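Local coordinates for protein cellulase (Uncultured bacterium, PDB 6XSO) that probably hydrolyses internal beta-1,4 linkages of cellulose and related plant polysaccharides, as a broad-specificity endoglucanase of glycoside hydrolase family 5, at residues A[173-178]-A[234-239]; A[228-233]-A[265-270]; A[183-188]-A[244-249]. All coordinates share one frame; numbering follows the deposited sequence.

Contact 1 (A[173-178]-A[234-239])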
loop_
_atom_site.group_PDB
_atom_site.type_symbol
_atom_site.label_atom_id
_atom_site.label_comp_id
_atom_site.label_asym_id
_atom_site.label_seq_id
_atom_site.Cartn_x
_atom_site.Cartn_y
_atom_site.Cartn_z
ATOM N N TYR A 173 2.857 -5.209 -4.940
ATOM C CA TYR A 173 2.957 -6.220 -3.873
ATOM C C TYR A 173 3.154 -5.411 -2.589
ATOM O O TYR A 173 3.655 -4.280 -2.629
ATOM C CB TYR A 173 4.104 -7.281 -4.084
ATOM C CG TYR A 173 5.383 -6.606 -4.498
ATOM C CD1 TYR A 173 6.110 -5.868 -3.574
ATOM C CD2 TYR A 173 5.823 -6.625 -5.820
ATOM C CE1 TYR A 173 7.215 -5.163 -3.944
ATOM C CE2 TYR A 173 6.928 -5.907 -6.203
ATOM C CZ TYR A 173 7.598 -5.164 -5.266
ATOM O OH TYR A 173 8.678 -4.430 -5.665
ATOM N N ASN A 174 2.786 -6.003 -1.455
ATOM C CA ASN A 174 2.757 -5.268 -0.189
ATOM C C ASN A 174 4.089 -5.250 0.560
ATOM O O ASN A 174 4.833 -4.268 0.469
ATOM C CB ASN A 174 1.619 -5.830 0.687
ATOM C CG ASN A 174 1.555 -5.174 2.023
ATOM O OD1 ASN A 174 1.631 -3.935 2.110
ATOM N ND2 ASN A 174 1.404 -5.972 3.094
ATOM N N GLU A 175 4.391 -6.304 1.325
ATOM C CA GLU A 175 5.571 -6.370 2.191
ATOM C C GLU A 175 6.275 -7.688 1.881
ATOM O O GLU A 175 6.116 -8.686 2.589
ATOM C CB GLU A 175 5.192 -6.230 3.687
ATOM C CG GLU A 175 4.789 -4.803 4.050
ATOM C CD GLU A 175 4.393 -4.615 5.486
ATOM O OE1 GLU A 175 4.214 -5.592 6.228
ATOM O OE2 GLU A 175 4.263 -3.441 5.902
ATOM N N MET A 176 7.030 -7.699 0.789
ATOM C CA MET A 176 7.677 -8.919 0.330
ATOM C C MET A 176 8.983 -9.112 1.094
ATOM O O MET A 176 9.833 -8.213 1.132
ATOM C CB MET A 176 7.969 -8.830 -1.173
ATOM C CG MET A 176 8.209 -10.186 -1.781
ATOM S SD MET A 176 8.888 -10.192 -3.442
ATOM C CE MET A 176 7.814 -9.073 -4.327
ATOM N N LEU A 177 9.154 -10.298 1.672
ATOM C CA LEU A 177 10.303 -10.637 2.502
ATOM C C LEU A 177 11.070 -11.795 1.882
ATOM O O LEU A 177 10.551 -12.531 1.037
ATOM C CB LEU A 177 9.852 -11.048 3.911
ATOM C CG LEU A 177 8.834 -10.150 4.612
ATOM C CD1 LEU A 177 8.508 -10.666 6.006
ATOM C CD2 LEU A 177 9.320 -8.709 4.674
ATOM N N ASP A 178 12.321 -11.954 2.320
ATOM C CA ASP A 178 13.146 -13.085 1.916
ATOM C C ASP A 178 12.620 -14.354 2.577
ATOM O O ASP A 178 11.634 -14.349 3.316
ATOM C CB ASP A 178 14.622 -12.793 2.205
ATOM C CG ASP A 178 14.926 -12.663 3.685
ATOM O OD1 ASP A 178 14.142 -13.159 4.518
ATOM O OD2 ASP A 178 15.972 -12.063 4.020
ATOM N N TYR A 234 11.626 -3.657 -0.833
ATOM C CA TYR A 234 11.780 -4.815 0.037
ATOM C C TYR A 234 11.117 -4.549 1.380
ATOM O O TYR A 234 11.450 -3.571 2.049
ATOM C CB TYR A 234 13.298 -5.156 0.256
ATOM C CG TYR A 234 13.425 -6.336 1.189
ATOM C CD1 TYR A 234 13.466 -6.169 2.550
ATOM C CD2 TYR A 234 13.429 -7.643 0.694
ATOM C CE1 TYR A 234 13.482 -7.265 3.412
ATOM C CE2 TYR A 234 13.458 -8.718 1.544
ATOM C CZ TYR A 234 13.477 -8.523 2.896
ATOM O OH TYR A 234 13.488 -9.622 3.723
ATOM N N ALA A 235 10.176 -5.411 1.784
ATOM C CA ALA A 235 9.461 -5.343 3.061
ATOM C C ALA A 235 8.648 -4.058 3.251
ATOM O O ALA A 235 8.135 -3.802 4.358
ATOM C CB ALA A 235 10.380 -5.557 4.273
ATOM N N ALA A 236 8.494 -3.252 2.194
ATOM C CA ALA A 236 8.033 -1.870 2.336
ATOM C C ALA A 236 8.888 -1.098 3.353
ATOM O O ALA A 236 8.450 -0.126 3.972
ATOM C CB ALA A 236 6.532 -1.805 2.639
ATOM N N ALA A 237 10.143 -1.520 3.520
ATOM C CA ALA A 237 11.067 -0.849 4.418
ATOM C C ALA A 237 11.391 0.545 3.893
ATOM O O ALA A 237 11.430 0.788 2.685
ATOM C CB ALA A 237 12.352 -1.676 4.554
ATOM N N ASN A 238 11.634 1.472 4.813
ATOM C CA ASN A 238 11.739 2.882 4.447
ATOM C C ASN A 238 13.142 3.459 4.578
ATOM O O ASN A 238 13.334 4.646 4.291
ATOM C CB ASN A 238 10.746 3.721 5.250
ATOM C CG ASN A 238 10.985 3.637 6.737
ATOM O OD1 ASN A 238 12.120 3.757 7.226
ATOM N ND2 ASN A 238 9.897 3.463 7.481
ATOM N N GLY A 239 14.130 2.649 4.951
ATOM C CA GLY A 239 15.505 3.092 4.991
ATOM C C GLY A 239 15.919 3.882 6.206
ATOM O O GLY A 239 17.100 4.212 6.319
#
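The Y234 ring has the carbonyl oxygen of M176 over one face, 3.6 Å above the ring plane and shifted toward the rim. D178 N sits at the ring's edge, near its plane. It donates to Y234 OH at 3.0 Å, and the bond is fairly straight (164°). CG of Y234 is anti to the backbone N (chi1 178°), which swings the ring back along the other loop. The same hydroxyl bonds to S182 O. The D178 carboxylate is turned 60° from the ring plane, and its OD2 is held by S187 N and S182 OG. A phenylalanine in place of Y234 would probably leave D178 N and S182 O without this shared partner. M176 O also accepts from A235 N at 2.9 Å. L177 CD2 is pressed tightly on A235 CB at 3.3 Å. E175 CG lies against A235 O at 3.5 Å and against A236 CB at 3.7 Å. Two loops of a TIM barrel meet here, those after strands 168-171 and 229-232. The N174-E175 pair is consistent with the Asn-Glu motif of family 5, whose glutamate is the acid/base.

Contact 2 (A[228-233]-A[265-270]); sequences NLIVNT and AVQVHA
I230, N232 and Q267 form the close-packed part of this parallel strand pair. The CG2 branch of I230 meets Q267 CB at 3.5 Å. From the next position on the same face, N232 OD1 comes within 3.2 Å of Q267 CB. The Q267 chain is extended, with CG anti to the backbone N (chi1 168°). It therefore runs alongside N232, pointing the same way, and the two amide planes are 47° apart. These amides do not bond each other. N232 ND2 turns to N174 O and E171 OE2. Q267 OE1 accepts from H269 NE2 at 2.8 Å, in the plane of the imidazole. With H269 ND1 bonded to E175, both ring nitrogens are held and the ring's rotation is fixed.

The other face is packed more loosely. V231 CG2 and V266 CG2 are 4.2 Å apart. This side is not open to solvent, since all the touching residues are buried. Just past the strand end, T233 OG1, which is bonded to A237 O, comes to 3.7 Å from V268 CG1.

Four backbone bonds join the strands. A265 N donates to L229 O and V231 N to A265 O. Q267 N donates to V231 O, and T233 N to Q267 O at a longer 3.2 Å. The short segment axes are turned by 44°, as suits a twisted, closed barrel.

I230 meets L169 and E171 of strand 168-171 and I305 of strand 304-309, so its face looks into the barrel. On the outer face, L229 and V231 pack against helix 196-219, and V266 touches I302 just before strand 304-309.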
loop_
_atom_site.group_PDB
_atom_site.type_symbol
_atom_site.label_atom_id
_atom_site.label_comp_id
_atom_site.label_asym_id
_atom_site.label_seq_id
_atom_site.Cartn_x
_atom_site.Cartn_y
_atom_site.Cartn_z
ATOM N N ASN A 228 -1.255 5.229 -13.406
ATOM C CA ASN A 228 -0.208 5.412 -12.413
ATOM C C ASN A 228 -0.077 4.153 -11.578
ATOM O O ASN A 228 -1.061 3.669 -11.005
ATOM C CB ASN A 228 -0.519 6.663 -11.621
ATOM C CG ASN A 228 -0.312 7.894 -12.456
ATOM O OD1 ASN A 228 0.688 7.999 -13.168
ATOM N ND2 ASN A 228 -1.268 8.817 -12.414
ATOM N N LEU A 229 1.135 3.603 -11.564
ATOM C CA LEU A 229 1.444 2.340 -10.922
ATOM C C LEU A 229 2.477 2.555 -9.826
ATOM O O LEU A 229 3.244 3.523 -9.837
ATOM C CB LEU A 229 2.014 1.345 -11.937
ATOM C CG LEU A 229 1.229 1.126 -13.226
ATOM C CD1 LEU A 229 1.920 0.131 -14.120
ATOM C CD2 LEU A 229 -0.157 0.647 -12.873
ATOM N N ILE A 230 2.473 1.653 -8.855
ATOM C CA ILE A 230 3.255 1.816 -7.632
ATOM C C ILE A 230 4.018 0.527 -7.384
ATOM O O ILE A 230 3.435 -0.562 -7.439
ATOM C CB ILE A 230 2.330 2.092 -6.427
ATOM C CG1 ILE A 230 1.407 3.278 -6.671
ATOM C CG2 ILE A 230 3.145 2.258 -5.156
ATOM C CD1 ILE A 230 0.165 3.205 -5.810
ATOM N N VAL A 231 5.326 0.645 -7.121
ATOM C CA VAL A 231 6.162 -0.500 -6.763
ATOM C C VAL A 231 6.714 -0.260 -5.358
ATOM O O VAL A 231 7.062 0.876 -5.003
ATOM C CB VAL A 231 7.296 -0.770 -7.779
ATOM C CG1 VAL A 231 6.707 -1.183 -9.109
ATOM C CG2 VAL A 231 8.204 0.423 -7.932
ATOM N N ASN A 232 6.756 -1.321 -4.550
ATOM C CA ASN A 232 7.171 -1.227 -3.159
ATOM C C ASN A 232 8.615 -1.701 -2.972
ATOM O O ASN A 232 9.129 -2.561 -3.696
ATOM C CB ASN A 232 6.237 -2.025 -2.242
ATOM C CG ASN A 232 4.833 -1.447 -2.169
ATOM O OD1 ASN A 232 4.404 -0.710 -3.042
ATOM N ND2 ASN A 232 4.113 -1.794 -1.113
ATOM N N THR A 233 9.274 -1.125 -1.981
ATOM C CA THR A 233 10.595 -1.607 -1.626
ATOM C C THR A 233 10.489 -2.964 -0.930
ATOM O O THR A 233 9.411 -3.369 -0.468
ATOM C CB THR A 233 11.237 -0.631 -0.651
ATOM O OG1 THR A 233 10.356 -0.473 0.462
ATOM C CG2 THR A 233 11.497 0.717 -1.297
ATOM N N ALA A 265 5.361 5.353 -9.177
ATOM C CA ALA A 265 5.656 5.820 -7.836
ATOM C C ALA A 265 6.241 4.672 -7.026
ATOM O O ALA A 265 6.057 3.496 -7.356
ATOM C CB ALA A 265 4.395 6.323 -7.133
ATOM N N VAL A 266 6.961 5.023 -5.955
ATOM C CA VAL A 266 7.555 4.050 -5.041
ATOM C C VAL A 266 6.849 4.154 -3.700
ATOM O O VAL A 266 6.561 5.260 -3.222
ATOM C CB VAL A 266 9.074 4.264 -4.889
ATOM C CG1 VAL A 266 9.666 3.432 -3.733
ATOM C CG2 VAL A 266 9.769 3.938 -6.209
ATOM N N GLN A 267 6.580 3.006 -3.086
ATOM C CA GLN A 267 5.893 2.979 -1.803
ATOM C C GLN A 267 6.718 2.298 -0.721
ATOM O O GLN A 267 7.347 1.258 -0.944
ATOM C CB GLN A 267 4.508 2.290 -1.923
ATOM C CG GLN A 267 3.862 1.965 -0.567
ATOM C CD GLN A 267 2.458 1.381 -0.633
ATOM O OE1 GLN A 267 1.929 0.940 0.381
ATOM N NE2 GLN A 267 1.847 1.403 -1.808
ATOM N N VAL A 268 6.677 2.914 0.464
ATOM C CA VAL A 268 7.213 2.378 1.698
ATOM C C VAL A 268 6.136 2.513 2.771
ATOM O O VAL A 268 5.136 3.212 2.593
ATOM C CB VAL A 268 8.474 3.128 2.140
ATOM C CG1 VAL A 268 9.525 3.114 1.028
ATOM C CG2 VAL A 268 8.142 4.575 2.540
ATOM N N HIS A 269 6.356 1.819 3.890
ATOM C CA HIS A 269 5.508 1.939 5.075
ATOM C C HIS A 269 6.346 2.491 6.218
ATOM O O HIS A 269 7.576 2.403 6.205
ATOM C CB HIS A 269 4.923 0.580 5.453
ATOM C CG HIS A 269 4.054 -0.001 4.381
ATOM N ND1 HIS A 269 3.672 -1.326 4.357
ATOM C CD2 HIS A 269 3.505 0.569 3.285
ATOM C CE1 HIS A 269 2.918 -1.546 3.292
ATOM N NE2 HIS A 269 2.826 -0.419 2.610
ATOM N N ALA A 270 5.679 3.111 7.198
ATOM C CA ALA A 270 6.412 3.697 8.320
ATOM C C ALA A 270 5.582 3.629 9.591
ATOM O O ALA A 270 4.484 4.199 9.657
ATOM C CB ALA A 270 6.755 5.159 8.033
#

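Contact 3 (A[183-188]-A[244-249]); sequences WCFASF and NAHLKD
F185 puts its ring against N244, H246 and L247, which belong to an Asx turn and two overlapping type I beta turns. H246 CB sits over the centre of one ring face in a CH-pi contact, 3.6 Å from the centroid. F188 CB covers the opposite face, nearer the rim. L247 CD2 comes to the edge, 4.0 Å from F185 CD2. The amide of N244 reaches the far end of the ring, with OD1 3.3 Å from F185 CZ and the two planes 34° apart. CG of F185 lies between its backbone N and carbonyl carbon (chi1 57°), and the ring lies across N244, H246 and L247.

The next shell fixes these groups. N244 OD1 accepts from H246 N at 2.8 Å, in the carbonyl plane and on a lone pair. This bond makes the Asx turn and sets the amide's orientation. H246 ND1 donates to D249 OD2 at 3.0 Å, in its own ring plane but from above the carboxylate plane. Y194 stacks on the H246 ring. The type II turn from F185 to F188 brings F188 back over the phenyl face. Farther out, F185 and D249 both touch Y203 of helix 196-219.

The two loops follow neighbouring barrel strands, and water also joins them. One molecule donates to C184 O at 2.8 Å and to L247 O at 2.8 Å.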
loop_
_atom_site.group_PDB
_atom_site.type_symbol
_atom_site.label_atom_id
_atom_site.label_comp_id
_atom_site.label_asym_id
_atom_site.label_seq_id
_atom_site.Cartn_x
_atom_site.Cartn_y
_atom_site.Cartn_z
ATOM N N TRP A 183 12.757 -8.621 8.338
ATOM C CA TRP A 183 12.355 -7.221 8.305
ATOM C C TRP A 183 13.597 -6.338 8.160
ATOM O O TRP A 183 14.738 -6.800 8.235
ATOM C CB TRP A 183 11.517 -6.865 9.554
ATOM C CG TRP A 183 10.226 -7.634 9.572
ATOM C CD1 TRP A 183 9.925 -8.723 10.342
ATOM C CD2 TRP A 183 9.092 -7.408 8.735
ATOM N NE1 TRP A 183 8.676 -9.188 10.037
ATOM C CE2 TRP A 183 8.130 -8.387 9.065
ATOM C CE3 TRP A 183 8.763 -6.437 7.783
ATOM C CZ2 TRP A 183 6.883 -8.446 8.447
ATOM C CZ3 TRP A 183 7.527 -6.506 7.156
ATOM C CH2 TRP A 183 6.600 -7.502 7.493
ATOM N N CYS A 184 13.351 -5.035 7.953
ATOM C CA CYS A 184 14.368 -3.984 7.987
ATOM C C CYS A 184 15.205 -3.936 6.714
ATOM O O CYS A 184 15.292 -2.892 6.060
ATOM C CB CYS A 184 15.289 -4.092 9.217
ATOM S SG CYS A 184 14.410 -4.161 10.785
ATOM N N PHE A 185 15.824 -5.058 6.353
ATOM C CA PHE A 185 16.580 -5.171 5.115
ATOM C C PHE A 185 16.759 -6.653 4.802
ATOM O O PHE A 185 16.676 -7.509 5.689
ATOM C CB PHE A 185 17.921 -4.420 5.206
ATOM C CG PHE A 185 18.813 -4.870 6.329
ATOM C CD1 PHE A 185 19.662 -5.959 6.181
ATOM C CD2 PHE A 185 18.809 -4.184 7.545
ATOM C CE1 PHE A 185 20.485 -6.365 7.236
ATOM C CE2 PHE A 185 19.630 -4.588 8.589
ATOM C CZ PHE A 185 20.457 -5.680 8.433
ATOM N N ALA A 186 16.991 -6.954 3.522
ATOM C CA ALA A 186 17.091 -8.348 3.111
ATOM C C ALA A 186 18.251 -9.032 3.829
ATOM O O ALA A 186 19.372 -8.508 3.881
ATOM C CB ALA A 186 17.259 -8.463 1.601
ATOM N N SER A 187 17.966 -10.210 4.390
ATOM C CA SER A 187 18.890 -11.106 5.113
ATOM C C SER A 187 19.167 -10.704 6.559
ATOM O O SER A 187 19.990 -11.341 7.212
ATOM C CB SER A 187 20.198 -11.382 4.352
ATOM O OG SER A 187 21.174 -10.379 4.558
ATOM N N PHE A 188 18.460 -9.705 7.102
ATOM C CA PHE A 188 18.636 -9.315 8.504
ATOM C C PHE A 188 18.421 -10.482 9.456
ATOM O O PHE A 188 19.065 -10.543 10.510
ATOM C CB PHE A 188 17.695 -8.145 8.808
ATOM C CG PHE A 188 17.699 -7.672 10.252
ATOM C CD1 PHE A 188 18.876 -7.294 10.882
ATOM C CD2 PHE A 188 16.516 -7.585 10.956
ATOM C CE1 PHE A 188 18.862 -6.852 12.190
ATOM C CE2 PHE A 188 16.500 -7.146 12.262
ATOM C CZ PHE A 188 17.675 -6.784 12.878
ATOM N N ASN A 244 22.363 0.078 11.484
ATOM C CA ASN A 244 22.968 -0.991 10.707
ATOM C C ASN A 244 23.291 -0.397 9.346
ATOM O O ASN A 244 22.496 0.376 8.808
ATOM C CB ASN A 244 22.003 -2.176 10.557
ATOM C CG ASN A 244 22.643 -3.374 9.872
ATOM O OD1 ASN A 244 22.866 -3.366 8.659
ATOM N ND2 ASN A 244 22.934 -4.413 10.647
ATOM N N ALA A 245 24.449 -0.756 8.800
ATOM C CA ALA A 245 24.897 -0.204 7.529
ATOM C C ALA A 245 24.080 -0.663 6.330
ATOM O O ALA A 245 24.317 -0.152 5.231
ATOM C CB ALA A 245 26.359 -0.585 7.265
ATOM N N HIS A 246 23.151 -1.611 6.496
ATOM C CA HIS A 246 22.330 -2.104 5.395
ATOM C C HIS A 246 20.942 -1.498 5.363
ATOM O O HIS A 246 20.155 -1.843 4.479
ATOM C CB HIS A 246 22.203 -3.631 5.452
ATOM C CG HIS A 246 23.510 -4.326 5.278
ATOM N ND1 HIS A 246 24.144 -4.400 4.056
ATOM C CD2 HIS A 246 24.316 -4.952 6.164
ATOM C CE1 HIS A 246 25.292 -5.035 4.201
ATOM N NE2 HIS A 246 25.409 -5.405 5.462
ATOM N N LEU A 247 20.636 -0.572 6.270
ATOM C CA LEU A 247 19.271 -0.067 6.364
ATOM C C LEU A 247 18.832 0.657 5.100
ATOM O O LEU A 247 17.643 0.653 4.781
ATOM C CB LEU A 247 19.133 0.848 7.569
ATOM C CG LEU A 247 19.090 0.116 8.905
ATOM C CD1 LEU A 247 19.234 1.113 10.026
ATOM C CD2 LEU A 247 17.807 -0.639 9.020
ATOM N N LYS A 248 19.760 1.260 4.357
ATOM C CA LYS A 248 19.342 1.943 3.139
ATOM C C LYS A 248 19.242 1.009 1.945
ATOM O O LYS A 248 18.759 1.444 0.899
ATOM C CB LYS A 248 20.295 3.080 2.778
ATOM C CG LYS A 248 20.401 4.191 3.846
ATOM C CD LYS A 248 19.130 4.986 3.943
ATOM C CE LYS A 248 19.296 6.203 4.873
ATOM N NZ LYS A 248 19.376 5.848 6.326
ATOM N N ASP A 249 19.696 -0.241 2.068
ATOM C CA ASP A 249 19.703 -1.132 0.908
ATOM C C ASP A 249 18.322 -1.317 0.273
ATOM O O ASP A 249 18.257 -1.364 -0.962
ATOM C CB ASP A 249 20.342 -2.485 1.259
ATOM C CG ASP A 249 21.836 -2.388 1.613
ATOM O OD1 ASP A 249 22.406 -1.282 1.704
ATOM O OD2 ASP A 249 22.451 -3.460 1.791
HETATM O O HOH W 1 15.280 -0.091 6.037
#

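Overall arrangement
Contact 2 pairs two barrel strands, and contacts 1 and 3 join the loops that follow strands 168-171 and 229-232. Contact 1 lies between the others, with its centre about 10 Å from that of contact 2 and about 11 Å from that of contact 3. Contacts 2 and 3 do not touch; their nearest atoms are about 7 Å apart. Toward the barrel, E175 OE2 meets H269 ND1 at 2.7 Å and Y173 OH meets N232 O at 2.8 Å. Outward, G239 O meets K248 NZ at 2.8 Å. E175 also touches E308 of strand 304-309, consistent with the paired glutamates of a family 5 active site.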